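Local coordinates for protein p1 (Rice yellow mottle virus, PDB 6TY2) that suppresses RNA silencing as a viral zinc-finger protein, probably binding RNA and aiding virus spread; this is its C-terminal part, at residues A29-I41 / S45-N55. Numbering follows the deposited sequence.
Sequences ASLVYLSRDACDI and SGRCRFVKYLN. With ZN (zinc ion), chain C.
C48 and C39 meet at the zinc ion: both SG atoms bind it at 2.3 Å, and their CB atoms touch behind it. C48 SG stands anti to its own carbonyl carbon (chi1 -67°), C39 SG anti to its backbone N (chi1 168°), and from these two directions the thiolates close on the metal. With H8 and H44 they form the zinc finger of the C-terminal part, its two cysteines joined by this contact. C39 SG also accepts the backbone N-H of I41.

From R49 the backbones pair. R49 N donates to R36 O at 2.9 Å, R49 O takes the N-H of C39, and V51 N reaches C39 O at 2.8 Å, so a single beta bridge joins C39, itself a zinc ligand, with F50. The F50 ring points its edge, CE1, at the carbonyl carbon of D40 (3.6 Å), while K52 CA sits over one face. V51 CG2 rests on A38. Two waters link K52 O to D40, one through OD2 and the other through its O; the first also accepts N55 N. K52 NZ hydrogen-bonds to L31 O and A29 O of the second subunit.

The type I turn from V51 to L54 brings L54 inward, its CG tight against V32 CG1 at 3.4 Å and CD2 against L34 CD1. The N55 side-chain amide binds the V32 backbone much as a peptide group of a neighbouring chain would: OD1 takes the V32 N-H at 2.6 Å, in the carbonyl plane and nearly straight (168°), and ND2 donates to V32 O in its own amide plane. This pair fixes the amide's rotation; ND2 adds a weak bond to D40 OD2, which is salt-bridged to R11.

Both segments are loops. Residues 29-41 pack on helix 3-24, L31 on I15 and C18, and H8 ties the zinc site to that helix.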
loop_
_atom_site.group_PDB
_atom_site.type_symbol
_atom_site.label_atom_id
_atom_site.label_comp_id
_atom_site.label_asym_id
_atom_site.label_seq_id
_atom_site.Cartn_x
_atom_site.Cartn_y
_atom_site.Cartn_z
ATOM N N ALA A 29 -6.155 13.330 -10.974
ATOM C CA ALA A 29 -6.871 12.347 -10.168
ATOM C C ALA A 29 -6.359 10.945 -10.478
ATOM O O ALA A 29 -6.925 10.251 -11.317
ATOM C CB ALA A 29 -8.367 12.431 -10.420
ATOM N N SER A 30 -5.308 10.522 -9.781
ATOM C CA SER A 30 -4.614 9.277 -10.100
ATOM C C SER A 30 -5.179 8.002 -9.452
ATOM O O SER A 30 -4.888 6.897 -9.908
ATOM C CB SER A 30 -3.133 9.417 -9.724
ATOM O OG SER A 30 -2.985 10.020 -8.445
ATOM N N LEU A 31 -5.981 8.134 -8.403
ATOM C CA LEU A 31 -6.452 6.948 -7.694
ATOM C C LEU A 31 -7.576 6.234 -8.472
ATOM O O LEU A 31 -8.370 6.852 -9.188
ATOM C CB LEU A 31 -6.901 7.317 -6.270
ATOM C CG LEU A 31 -5.785 7.839 -5.350
ATOM C CD1 LEU A 31 -6.320 8.295 -4.004
ATOM C CD2 LEU A 31 -4.714 6.783 -5.145
ATOM N N VAL A 32 -7.613 4.917 -8.349
ATOM C CA VAL A 32 -8.524 4.115 -9.154
ATOM C C VAL A 32 -9.404 3.332 -8.214
ATOM O O VAL A 32 -8.971 2.941 -7.132
ATOM C CB VAL A 32 -7.748 3.185 -10.115
ATOM C CG1 VAL A 32 -6.814 2.341 -9.352
ATOM C CG2 VAL A 32 -8.674 2.315 -10.939
ATOM N N TYR A 33 -10.652 3.128 -8.612
ATOM C CA TYR A 33 -11.634 2.524 -7.733
ATOM C C TYR A 33 -11.503 0.991 -7.644
ATOM O O TYR A 33 -11.084 0.330 -8.582
ATOM C CB TYR A 33 -13.030 2.907 -8.200
ATOM C CG TYR A 33 -13.417 4.363 -7.983
ATOM C CD1 TYR A 33 -13.453 4.913 -6.709
ATOM C CD2 TYR A 33 -13.796 5.164 -9.050
ATOM C CE1 TYR A 33 -13.836 6.232 -6.505
ATOM C CE2 TYR A 33 -14.190 6.487 -8.863
ATOM C CZ TYR A 33 -14.210 7.015 -7.588
ATOM O OH TYR A 33 -14.592 8.326 -7.395
ATOM N N LEU A 34 -11.865 0.435 -6.497
ATOM C CA LEU A 34 -11.771 -1.007 -6.284
ATOM C C LEU A 34 -13.036 -1.773 -6.692
ATOM O O LEU A 34 -14.160 -1.273 -6.561
ATOM C CB LEU A 34 -11.477 -1.304 -4.813
ATOM C CG LEU A 34 -10.104 -1.088 -4.188
ATOM C CD1 LEU A 34 -9.636 0.348 -4.312
ATOM C CD2 LEU A 34 -10.194 -1.478 -2.730
ATOM N N SER A 35 -12.843 -3.000 -7.165
ATOM C CA SER A 35 -13.935 -3.962 -7.293
ATOM C C SER A 35 -13.367 -5.323 -6.962
ATOM O O SER A 35 -12.166 -5.448 -6.754
ATOM C CB SER A 35 -14.530 -3.966 -8.701
ATOM O OG SER A 35 -13.572 -4.428 -9.635
ATOM N N ARG A 36 -14.217 -6.343 -6.930
ATOM C CA ARG A 36 -13.748 -7.699 -6.704
ATOM C C ARG A 36 -12.749 -8.121 -7.766
ATOM O O ARG A 36 -11.899 -8.967 -7.522
ATOM C CB ARG A 36 -14.924 -8.684 -6.677
ATOM C CG ARG A 36 -15.856 -8.499 -5.492
ATOM C CD ARG A 36 -16.975 -9.536 -5.476
ATOM N NE ARG A 36 -17.981 -9.231 -4.457
ATOM C CZ ARG A 36 -18.990 -10.036 -4.137
ATOM N NH1 ARG A 36 -19.133 -11.204 -4.751
ATOM N NH2 ARG A 36 -19.855 -9.675 -3.198
ATOM N N ASP A 37 -12.837 -7.532 -8.946
ATOM C CA ASP A 37 -11.970 -7.953 -10.039
ATOM C C ASP A 37 -10.658 -7.161 -10.153
ATOM O O ASP A 37 -9.833 -7.452 -11.017
ATOM C CB ASP A 37 -12.755 -7.893 -11.345
ATOM C CG ASP A 37 -14.009 -8.756 -11.295
ATOM O OD1 ASP A 37 -13.916 -9.964 -10.943
ATOM O OD2 ASP A 37 -15.089 -8.208 -11.580
ATOM N N ALA A 38 -10.465 -6.185 -9.270
ATOM C CA ALA A 38 -9.171 -5.527 -9.115
ATOM C C ALA A 38 -9.184 -4.784 -7.794
ATOM O O ALA A 38 -9.794 -3.727 -7.676
ATOM C CB ALA A 38 -8.875 -4.576 -10.282
ATOM N N CYS A 39 -8.498 -5.350 -6.808
ATOM C CA CYS A 39 -8.583 -4.899 -5.423
ATOM C C CYS A 39 -7.205 -4.858 -4.751
ATOM O O CYS A 39 -6.387 -5.744 -4.977
ATOM C CB CYS A 39 -9.531 -5.834 -4.677
ATOM S SG CYS A 39 -9.568 -5.710 -2.927
ATOM N N ASP A 40 -6.928 -3.846 -3.938
ATOM C CA ASP A 40 -5.587 -3.759 -3.360
ATOM C C ASP A 40 -5.597 -3.952 -1.846
ATOM O O ASP A 40 -4.674 -3.540 -1.159
ATOM C CB ASP A 40 -4.907 -2.432 -3.732
ATOM C CG ASP A 40 -5.673 -1.203 -3.257
ATOM O OD1 ASP A 40 -6.734 -1.363 -2.633
ATOM O OD2 ASP A 40 -5.209 -0.061 -3.502
ATOM N N ILE A 41 -6.636 -4.598 -1.336
ATOM C CA ILE A 41 -6.710 -4.936 0.087
ATOM C C ILE A 41 -6.202 -6.360 0.298
ATOM O O ILE A 41 -6.867 -7.312 -0.075
ATOM C CB ILE A 41 -8.140 -4.811 0.615
ATOM C CG1 ILE A 41 -8.734 -3.455 0.226
ATOM C CG2 ILE A 41 -8.180 -5.024 2.122
ATOM C CD1 ILE A 41 -10.191 -3.300 0.633
ATOM N N SER A 45 -7.371 -10.975 -0.522
ATOM C CA SER A 45 -6.714 -11.747 -1.565
ATOM C C SER A 45 -7.311 -13.135 -1.686
ATOM O O SER A 45 -7.508 -13.816 -0.689
ATOM C CB SER A 45 -5.213 -11.846 -1.292
ATOM O OG SER A 45 -4.507 -12.135 -2.483
ATOM N N GLY A 46 -7.608 -13.536 -2.916
ATOM C CA GLY A 46 -8.279 -14.795 -3.180
ATOM C C GLY A 46 -9.733 -14.587 -3.529
ATOM O O GLY A 46 -10.196 -14.939 -4.620
ATOM N N ARG A 47 -10.473 -14.021 -2.588
ATOM C CA ARG A 47 -11.843 -13.697 -2.852
ATOM C C ARG A 47 -11.875 -12.535 -3.838
ATOM O O ARG A 47 -12.706 -12.508 -4.727
ATOM C CB ARG A 47 -12.573 -13.374 -1.552
ATOM C CG ARG A 47 -12.644 -14.563 -0.612
ATOM C CD ARG A 47 -13.237 -14.165 0.728
ATOM N NE ARG A 47 -12.315 -13.306 1.456
ATOM C CZ ARG A 47 -12.575 -12.770 2.637
ATOM N NH1 ARG A 47 -13.737 -13.004 3.223
ATOM N NH2 ARG A 47 -11.673 -12.002 3.229
ATOM N N CYS A 48 -10.948 -11.594 -3.696
ATOM C CA CYS A 48 -10.755 -10.546 -4.703
ATOM C C CYS A 48 -9.477 -10.777 -5.517
ATOM O O CYS A 48 -8.563 -11.456 -5.067
ATOM C CB CYS A 48 -10.700 -9.164 -4.041
ATOM S SG CYS A 48 -12.267 -8.694 -3.314
ATOM N N ARG A 49 -9.418 -10.215 -6.721
ATOM C CA ARG A 49 -8.174 -10.244 -7.478
ATOM C C ARG A 49 -7.233 -9.221 -6.890
ATOM O O ARG A 49 -7.482 -8.025 -6.978
ATOM C CB ARG A 49 -8.406 -9.948 -8.949
ATOM C CG ARG A 49 -7.154 -10.101 -9.794
ATOM C CD ARG A 49 -7.484 -9.989 -11.264
ATOM N NE ARG A 49 -6.311 -10.217 -12.096
ATOM C CZ ARG A 49 -6.345 -10.301 -13.421
ATOM N NH1 ARG A 49 -7.499 -10.180 -14.067
ATOM N NH2 ARG A 49 -5.225 -10.509 -14.097
ATOM N N PHE A 50 -6.148 -9.687 -6.293
ATOM C CA PHE A 50 -5.252 -8.794 -5.585
ATOM C C PHE A 50 -4.299 -8.133 -6.564
ATOM O O PHE A 50 -3.490 -8.783 -7.226
ATOM C CB PHE A 50 -4.494 -9.551 -4.496
ATOM C CG PHE A 50 -3.617 -8.685 -3.641
ATOM C CD1 PHE A 50 -4.096 -7.511 -3.097
ATOM C CD2 PHE A 50 -2.318 -9.065 -3.363
ATOM C CE1 PHE A 50 -3.292 -6.718 -2.307
ATOM C CE2 PHE A 50 -1.505 -8.284 -2.571
ATOM C CZ PHE A 50 -1.991 -7.107 -2.043
ATOM N N VAL A 51 -4.430 -6.818 -6.651
ATOM C CA VAL A 51 -3.639 -5.982 -7.521
ATOM C C VAL A 51 -2.944 -4.999 -6.608
ATOM O O VAL A 51 -3.494 -3.946 -6.282
ATOM C CB VAL A 51 -4.515 -5.269 -8.555
ATOM C CG1 VAL A 51 -3.673 -4.343 -9.437
ATOM C CG2 VAL A 51 -5.251 -6.312 -9.379
ATOM N N LYS A 52 -1.742 -5.379 -6.178
ATOM C CA LYS A 52 -1.123 -4.813 -4.990
ATOM C C LYS A 52 -0.872 -3.309 -5.080
ATOM O O LYS A 52 -0.985 -2.587 -4.084
ATOM C CB LYS A 52 0.191 -5.529 -4.715
ATOM C CG LYS A 52 0.891 -5.084 -3.453
ATOM C CD LYS A 52 2.225 -5.808 -3.336
ATOM C CE LYS A 52 2.966 -5.445 -2.080
ATOM N NZ LYS A 52 4.219 -6.272 -2.016
ATOM N N TYR A 53 -0.529 -2.852 -6.276
ATOM C CA TYR A 53 -0.144 -1.467 -6.480
ATOM C C TYR A 53 -1.155 -0.738 -7.358
ATOM O O TYR A 53 -0.818 0.163 -8.125
ATOM C CB TYR A 53 1.246 -1.410 -7.080
ATOM C CG TYR A 53 2.323 -1.885 -6.131
ATOM C CD1 TYR A 53 2.806 -1.046 -5.151
ATOM C CD2 TYR A 53 2.846 -3.168 -6.219
ATOM C CE1 TYR A 53 3.788 -1.447 -4.289
ATOM C CE2 TYR A 53 3.846 -3.597 -5.350
ATOM C CZ TYR A 53 4.309 -2.720 -4.385
ATOM O OH TYR A 53 5.292 -3.084 -3.507
ATOM N N LEU A 54 -2.407 -1.137 -7.200
ATOM C CA LEU A 54 -3.527 -0.531 -7.906
ATOM C C LEU A 54 -3.494 0.980 -7.744
ATOM O O LEU A 54 -3.768 1.714 -8.681
ATOM C CB LEU A 54 -4.843 -1.105 -7.374
ATOM C CG LEU A 54 -6.189 -0.735 -7.985
ATOM C CD1 LEU A 54 -6.315 -1.259 -9.406
ATOM C CD2 LEU A 54 -7.309 -1.274 -7.116
ATOM N N ASN A 55 -3.114 1.434 -6.556
ATOM C CA ASN A 55 -3.065 2.854 -6.269
ATOM C C ASN A 55 -1.693 3.389 -5.828
ATOM O O ASN A 55 -1.214 3.079 -4.733
ATOM C CB ASN A 55 -4.129 3.166 -5.213
ATOM C CG ASN A 55 -5.527 3.188 -5.808
ATOM O OD1 ASN A 55 -5.745 3.811 -6.836
ATOM N ND2 ASN A 55 -6.458 2.484 -5.193
HETATM ZN ZN ZN C . -11.544 -6.740 -2.349
HETATM O O HOH W 1 -2.449 -0.097 -3.873
HETATM O O HOH W 2 -1.615 -3.071 -1.511
#